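PDB 3SWX: probable enoyl-CoA hydratase/isomerase from Mycobacterium abscessus, which probably catalyses the hydration or isomerisation of enoyl-CoA thioesters, as a member of the crotonase-like enoyl-CoA hydratase/isomerase family. Local coordinates for residues B[48-54]-B[99-104]. Residues are numbered along the deposited sequence; the frame is centred on the assembly and turned at random.
Sequences YETDTDL and RQLSKP
K103 sends its ammonium group into the carbonyl-lined C-terminal end of helix 35-50, while Y48 from the helix's last turn reaches back to the chain beside it. K103 NZ donates to Y48 O and to L54 O, each at 2.9 Å, and gives a third bond to a water that also donates to E49 O. The long, flexible lysine suits this place: its chain bends about the CG-CD bond (chi3 -72°), laying CE over one face of the Y48 ring in a CH-pi contact, 4.2 Å from the centroid. Y48 O accepts from K103 NZ and D51 N on opposite faces of its plane. Tyrosine adds to that ring face a far-end hydroxyl: Y48 OH donates to P104 O at 2.7 Å, in the carbonyl plane on a lone pair, where P104 leads into strand 105-109.

Nearby, the E49 carboxylate, its two oxygens matching two donors, grips S102 with both syn lone pairs: S102 N donates to OE1 almost straight (177°), and S102 OG donates to OE2 at 2.5 Å. L101 CD2 packs beside E49 OE1. Toward solvent the contact thins; the extended R99 side chain merely skirts E49, its NH2 4.4 Å from E49 CG.

At the turn, D51 OD2 accepts from D53 N in an Asx turn, and OD1 forms a salt bridge with R15. A positive charge among carbonyls of the helix end and following turn should be electrostatically favourable, so K103 probably stays protonated as it ties helix, turn and strand-entry loop together.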
loop_
_atom_site.group_PDB
_atom_site.type_symbol
_atom_site.label_atom_id
_atom_site.label_comp_id
_atom_site.label_asym_id
_atom_site.label_seq_id
_atom_site.Cartn_x
_atom_site.Cartn_y
_atom_site.Cartn_z
ATOM N N TYR B 48 5.500 7.689 -28.233
ATOM C CA TYR B 48 5.618 6.310 -27.761
ATOM C C TYR B 48 4.232 5.651 -27.720
ATOM O O TYR B 48 4.025 4.547 -28.242
ATOM C CB TYR B 48 6.330 6.273 -26.389
ATOM C CG TYR B 48 6.234 4.954 -25.657
ATOM C CD1 TYR B 48 6.613 3.762 -26.272
ATOM C CD2 TYR B 48 5.770 4.899 -24.333
ATOM C CE1 TYR B 48 6.514 2.546 -25.606
ATOM C CE2 TYR B 48 5.663 3.689 -23.659
ATOM C CZ TYR B 48 6.048 2.510 -24.300
ATOM O OH TYR B 48 5.965 1.305 -23.642
ATOM N N GLU B 49 3.294 6.367 -27.113
ATOM C CA GLU B 49 1.919 5.914 -26.913
ATOM C C GLU B 49 1.268 5.417 -28.196
ATOM O O GLU B 49 0.622 4.387 -28.203
ATOM C CB GLU B 49 1.075 7.065 -26.311
ATOM C CG GLU B 49 -0.410 6.760 -26.121
ATOM C CD GLU B 49 -0.674 5.811 -24.967
ATOM O OE1 GLU B 49 0.260 5.543 -24.194
ATOM O OE2 GLU B 49 -1.824 5.345 -24.830
ATOM N N THR B 50 1.449 6.139 -29.292
ATOM C CA THR B 50 0.788 5.775 -30.545
ATOM C C THR B 50 1.610 4.876 -31.500
ATOM O O THR B 50 1.083 4.395 -32.509
ATOM C CB THR B 50 0.357 7.045 -31.271
ATOM O OG1 THR B 50 1.496 7.880 -31.467
ATOM C CG2 THR B 50 -0.672 7.802 -30.424
ATOM N N ASP B 51 2.883 4.643 -31.196
ATOM C CA ASP B 51 3.697 3.771 -32.026
ATOM C C ASP B 51 3.512 2.290 -31.678
ATOM O O ASP B 51 4.062 1.794 -30.682
ATOM C CB ASP B 51 5.165 4.136 -31.870
ATOM C CG ASP B 51 6.035 3.448 -32.894
ATOM O OD1 ASP B 51 7.079 4.016 -33.259
ATOM O OD2 ASP B 51 5.654 2.357 -33.359
ATOM N N THR B 52 2.803 1.561 -32.532
ATOM C CA THR B 52 2.479 0.166 -32.242
ATOM C C THR B 52 3.690 -0.793 -32.356
ATOM O O THR B 52 3.596 -1.970 -31.970
ATOM C CB THR B 52 1.366 -0.330 -33.164
ATOM O OG1 THR B 52 1.826 -0.259 -34.509
ATOM C CG2 THR B 52 0.091 0.530 -33.018
ATOM N N ASP B 53 4.815 -0.313 -32.887
ATOM C CA ASP B 53 6.033 -1.124 -32.926
ATOM C C ASP B 53 6.729 -1.165 -31.558
ATOM O O ASP B 53 7.622 -1.990 -31.345
ATOM C CB ASP B 53 7.036 -0.575 -33.946
ATOM C CG ASP B 53 6.647 -0.858 -35.379
ATOM O OD1 ASP B 53 5.756 -1.705 -35.627
ATOM O OD2 ASP B 53 7.260 -0.228 -36.268
ATOM N N LEU B 54 6.343 -0.283 -30.642
ATOM C CA LEU B 54 7.036 -0.173 -29.365
ATOM C C LEU B 54 6.229 -0.827 -28.253
ATOM O O LEU B 54 5.026 -0.618 -28.143
ATOM C CB LEU B 54 7.354 1.286 -29.057
ATOM C CG LEU B 54 8.262 1.944 -30.103
ATOM C CD1 LEU B 54 8.424 3.456 -29.833
ATOM C CD2 LEU B 54 9.649 1.248 -30.194
ATOM N N ARG B 99 -4.719 11.660 -17.865
ATOM C CA ARG B 99 -4.298 10.739 -18.906
ATOM C C ARG B 99 -3.013 10.015 -18.518
ATOM O O ARG B 99 -2.052 10.638 -18.070
ATOM C CB ARG B 99 -4.091 11.533 -20.199
ATOM C CG ARG B 99 -3.876 10.686 -21.445
ATOM C CD ARG B 99 -3.776 11.581 -22.680
ATOM N NE ARG B 99 -3.389 10.832 -23.871
ATOM C CZ ARG B 99 -2.758 11.361 -24.920
ATOM N NH1 ARG B 99 -2.402 12.652 -24.924
ATOM N NH2 ARG B 99 -2.457 10.600 -25.968
ATOM N N GLN B 100 -2.999 8.705 -18.702
ATOM C CA GLN B 100 -1.820 7.904 -18.443
ATOM C C GLN B 100 -1.412 7.049 -19.649
ATOM O O GLN B 100 -2.235 6.742 -20.530
ATOM C CB GLN B 100 -2.061 6.998 -17.234
ATOM C CG GLN B 100 -2.182 7.748 -15.943
ATOM C CD GLN B 100 -3.542 7.663 -15.354
ATOM O OE1 GLN B 100 -4.536 8.169 -15.921
ATOM N NE2 GLN B 100 -3.617 7.021 -14.187
ATOM N N LEU B 101 -0.141 6.651 -19.654
ATOM C CA LEU B 101 0.407 5.762 -20.691
ATOM C C LEU B 101 -0.262 4.384 -20.716
ATOM O O LEU B 101 -0.514 3.779 -19.663
ATOM C CB LEU B 101 1.913 5.577 -20.500
ATOM C CG LEU B 101 2.777 6.810 -20.781
ATOM C CD1 LEU B 101 4.246 6.515 -20.465
ATOM C CD2 LEU B 101 2.584 7.262 -22.255
ATOM N N SER B 102 -0.510 3.894 -21.927
ATOM C CA SER B 102 -1.161 2.596 -22.155
ATOM C C SER B 102 -0.167 1.472 -22.165
ATOM O O SER B 102 -0.552 0.307 -22.158
ATOM C CB SER B 102 -1.866 2.580 -23.524
ATOM O OG SER B 102 -2.940 3.495 -23.536
ATOM N N LYS B 103 1.111 1.829 -22.219
ATOM C CA LYS B 103 2.186 0.851 -22.319
ATOM C C LYS B 103 3.256 1.169 -21.285
ATOM O O LYS B 103 3.297 2.292 -20.745
ATOM C CB LYS B 103 2.779 0.845 -23.726
ATOM C CG LYS B 103 1.775 0.527 -24.797
ATOM C CD LYS B 103 2.418 0.477 -26.148
ATOM C CE LYS B 103 2.810 1.846 -26.659
ATOM N NZ LYS B 103 3.274 1.744 -28.071
ATOM N N PRO B 104 4.127 0.185 -21.008
ATOM C CA PRO B 104 5.026 0.288 -19.858
ATOM C C PRO B 104 6.088 1.371 -19.970
ATOM O O PRO B 104 6.584 1.646 -21.061
ATOM C CB PRO B 104 5.649 -1.105 -19.779
ATOM C CG PRO B 104 4.662 -1.998 -20.438
ATOM C CD PRO B 104 4.136 -1.178 -21.571
HETATM O O HOH W 1 0.807 1.378 -29.253
#